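Local coordinates for lysine-sensitive aspartokinase 3 (Escherichia coli, PDB 2J0W), which catalyses the ATP-dependent phosphorylation of L-aspartate to 4-phospho-L-aspartate, the first step toward lysine, and is feedback-inhibited by lysine, at residues A[203-208]-A[215-220]. Sequence-based numbering, arbitrary orientation.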
loop_
_atom_site.group_PDB
_atom_site.type_symbol
_atom_site.label_atom_id
_atom_site.label_comp_id
_atom_site.label_asym_id
_atom_site.label_seq_id
_atom_site.Cartn_x
_atom_site.Cartn_y
_atom_site.Cartn_z
ATOM N N TYR A 203 -19.795 -14.003 15.914
ATOM C CA TYR A 203 -20.342 -13.772 14.601
ATOM C C TYR A 203 -21.762 -14.327 14.531
ATOM O O TYR A 203 -22.679 -13.649 14.063
ATOM C CB TYR A 203 -19.424 -14.419 13.563
ATOM C CG TYR A 203 -19.685 -13.996 12.141
ATOM C CD1 TYR A 203 -20.383 -12.823 11.854
ATOM C CD2 TYR A 203 -19.213 -14.762 11.075
ATOM C CE1 TYR A 203 -20.602 -12.426 10.540
ATOM C CE2 TYR A 203 -19.426 -14.373 9.761
ATOM C CZ TYR A 203 -20.116 -13.205 9.499
ATOM O OH TYR A 203 -20.289 -12.797 8.199
ATOM N N THR A 204 -21.954 -15.546 15.025
ATOM C CA THR A 204 -23.273 -16.159 14.993
ATOM C C THR A 204 -24.304 -15.296 15.709
ATOM O O THR A 204 -25.445 -15.169 15.269
ATOM C CB THR A 204 -23.267 -17.546 15.667
ATOM O OG1 THR A 204 -22.362 -18.410 14.975
ATOM C CG2 THR A 204 -24.662 -18.155 15.641
ATOM N N ALA A 205 -23.900 -14.708 16.822
ATOM C CA ALA A 205 -24.820 -13.895 17.598
ATOM C C ALA A 205 -25.272 -12.679 16.819
ATOM O O ALA A 205 -26.450 -12.352 16.816
ATOM C CB ALA A 205 -24.177 -13.479 18.903
ATOM N N ALA A 206 -24.339 -12.004 16.162
ATOM C CA ALA A 206 -24.685 -10.837 15.363
ATOM C C ALA A 206 -25.551 -11.246 14.170
ATOM O O ALA A 206 -26.515 -10.560 13.834
ATOM C CB ALA A 206 -23.423 -10.149 14.873
ATOM N N LEU A 207 -25.210 -12.374 13.545
ATOM C CA LEU A 207 -25.927 -12.873 12.367
ATOM C C LEU A 207 -27.413 -13.135 12.575
ATOM O O LEU A 207 -28.252 -12.681 11.788
ATOM C CB LEU A 207 -25.258 -14.154 11.846
ATOM C CG LEU A 207 -23.820 -13.994 11.331
ATOM C CD1 LEU A 207 -23.146 -15.356 11.251
ATOM C CD2 LEU A 207 -23.822 -13.294 9.977
ATOM N N LEU A 208 -27.731 -13.881 13.627
ATOM C CA LEU A 208 -29.115 -14.222 13.945
ATOM C C LEU A 208 -29.878 -12.994 14.449
ATOM O O LEU A 208 -31.107 -12.908 14.318
ATOM C CB LEU A 208 -29.138 -15.336 14.997
ATOM C CG LEU A 208 -28.402 -16.621 14.601
ATOM C CD1 LEU A 208 -27.846 -17.309 15.834
ATOM C CD2 LEU A 208 -29.346 -17.529 13.861
ATOM N N SER A 215 -33.323 -5.965 18.735
ATOM C CA SER A 215 -33.062 -4.633 19.233
ATOM C C SER A 215 -31.641 -4.579 19.748
ATOM O O SER A 215 -31.075 -3.497 19.918
ATOM C CB SER A 215 -34.012 -4.281 20.379
ATOM O OG SER A 215 -34.950 -5.311 20.621
ATOM N N ARG A 216 -31.052 -5.738 20.020
ATOM C CA ARG A 216 -29.687 -5.756 20.546
ATOM C C ARG A 216 -29.033 -7.127 20.705
ATOM O O ARG A 216 -29.693 -8.167 20.716
ATOM C CB ARG A 216 -29.651 -5.063 21.904
ATOM C CG ARG A 216 -28.274 -5.020 22.557
ATOM C CD ARG A 216 -28.360 -4.482 23.970
ATOM N NE ARG A 216 -29.523 -5.038 24.648
ATOM C CZ ARG A 216 -29.767 -4.907 25.944
ATOM N NH1 ARG A 216 -28.920 -4.234 26.713
ATOM N NH2 ARG A 216 -30.859 -5.454 26.462
ATOM N N VAL A 217 -27.715 -7.100 20.860
ATOM C CA VAL A 217 -26.903 -8.286 21.042
ATOM C C VAL A 217 -26.046 -8.093 22.272
ATOM O O VAL A 217 -25.430 -7.034 22.440
ATOM C CB VAL A 217 -25.970 -8.458 19.850
ATOM C CG1 VAL A 217 -24.939 -9.535 20.149
ATOM C CG2 VAL A 217 -26.767 -8.777 18.612
ATOM N N ASP A 218 -26.004 -9.094 23.141
ATOM C CA ASP A 218 -25.164 -8.990 24.327
ATOM C C ASP A 218 -24.028 -10.033 24.326
ATOM O O ASP A 218 -24.269 -11.242 24.326
ATOM C CB ASP A 218 -25.992 -9.142 25.612
ATOM C CG ASP A 218 -26.780 -7.888 25.959
ATOM O OD1 ASP A 218 -26.244 -6.773 25.772
ATOM O OD2 ASP A 218 -27.934 -8.022 26.430
ATOM N N ILE A 219 -22.789 -9.557 24.317
ATOM C CA ILE A 219 -21.637 -10.446 24.330
ATOM C C ILE A 219 -21.129 -10.595 25.765
ATOM O O ILE A 219 -20.579 -9.652 26.343
ATOM C CB ILE A 219 -20.479 -9.890 23.442
ATOM C CG1 ILE A 219 -20.976 -9.668 22.014
ATOM C CG2 ILE A 219 -19.296 -10.857 23.431
ATOM C CD1 ILE A 219 -21.653 -10.875 21.393
ATOM N N TRP A 220 -21.310 -11.774 26.345
ATOM C CA TRP A 220 -20.852 -12.012 27.706
ATOM C C TRP A 220 -19.529 -12.771 27.705
ATOM O O TRP A 220 -19.474 -13.932 27.333
ATOM C CB TRP A 220 -21.927 -12.774 28.489
ATOM C CG TRP A 220 -23.164 -11.930 28.735
ATOM C CD1 TRP A 220 -24.367 -12.005 28.082
ATOM C CD2 TRP A 220 -23.271 -10.826 29.641
ATOM N NE1 TRP A 220 -25.211 -11.010 28.522
ATOM C CE2 TRP A 220 -24.562 -10.274 29.481
ATOM C CE3 TRP A 220 -22.396 -10.246 30.574
ATOM C CZ2 TRP A 220 -25.000 -9.171 30.218
ATOM C CZ3 TRP A 220 -22.832 -9.150 31.306
ATOM C CH2 TRP A 220 -24.122 -8.626 31.125
#
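Val217 and Ala205 carry this contact, with Ile219 and Ala206 filling in beside them. Val217 is directed from strand 216-221 toward helix 200-211 and meets it with both branches. Val217 CG1, anti to the backbone N (chi1 169°), lies 4.2 Å from Ala205 CB. Val217 CG2, turned back beside the backbone N, rests 4.0 Å from Ala205 O. The valine fork therefore touches a methyl with one prong and helix backbone with the other. Ala205 aims its CB back at the strand, where it also meets Ile219, two residues beyond Val217 on the strand: the CB of Ala205 is 4.4 Å from CD1 of Ile219. That isoleucine leaves the strand obliquely, and only its tip leans in to the helix. The helix residues that meet the strand here are both alanines, consistent with an axis separation of 8.7 Å between helix segment 203-208 and strand 216-220; these run nearly antiparallel, at 167°.

All four touching residues are buried, and the side chains meeting here are all aliphatic, with one valine branch against a backbone carbonyl. Lys8 of strand 5-9 packs against both Ala205 and Ile219, Val274 of strand 274-278 against Val217 and Ile219, and Pro266 of helix 264-270 against Ala206. On the other face of the strand Asp218 turns away from the helix, and beyond it Trp220 stacks on Phe9 and touches ADP. A helix that returns through a short turn into a central, parallel strand of the sheet is one of the alpha-beta units of the amino acid kinase fold, here leading directly to the nucleotide site.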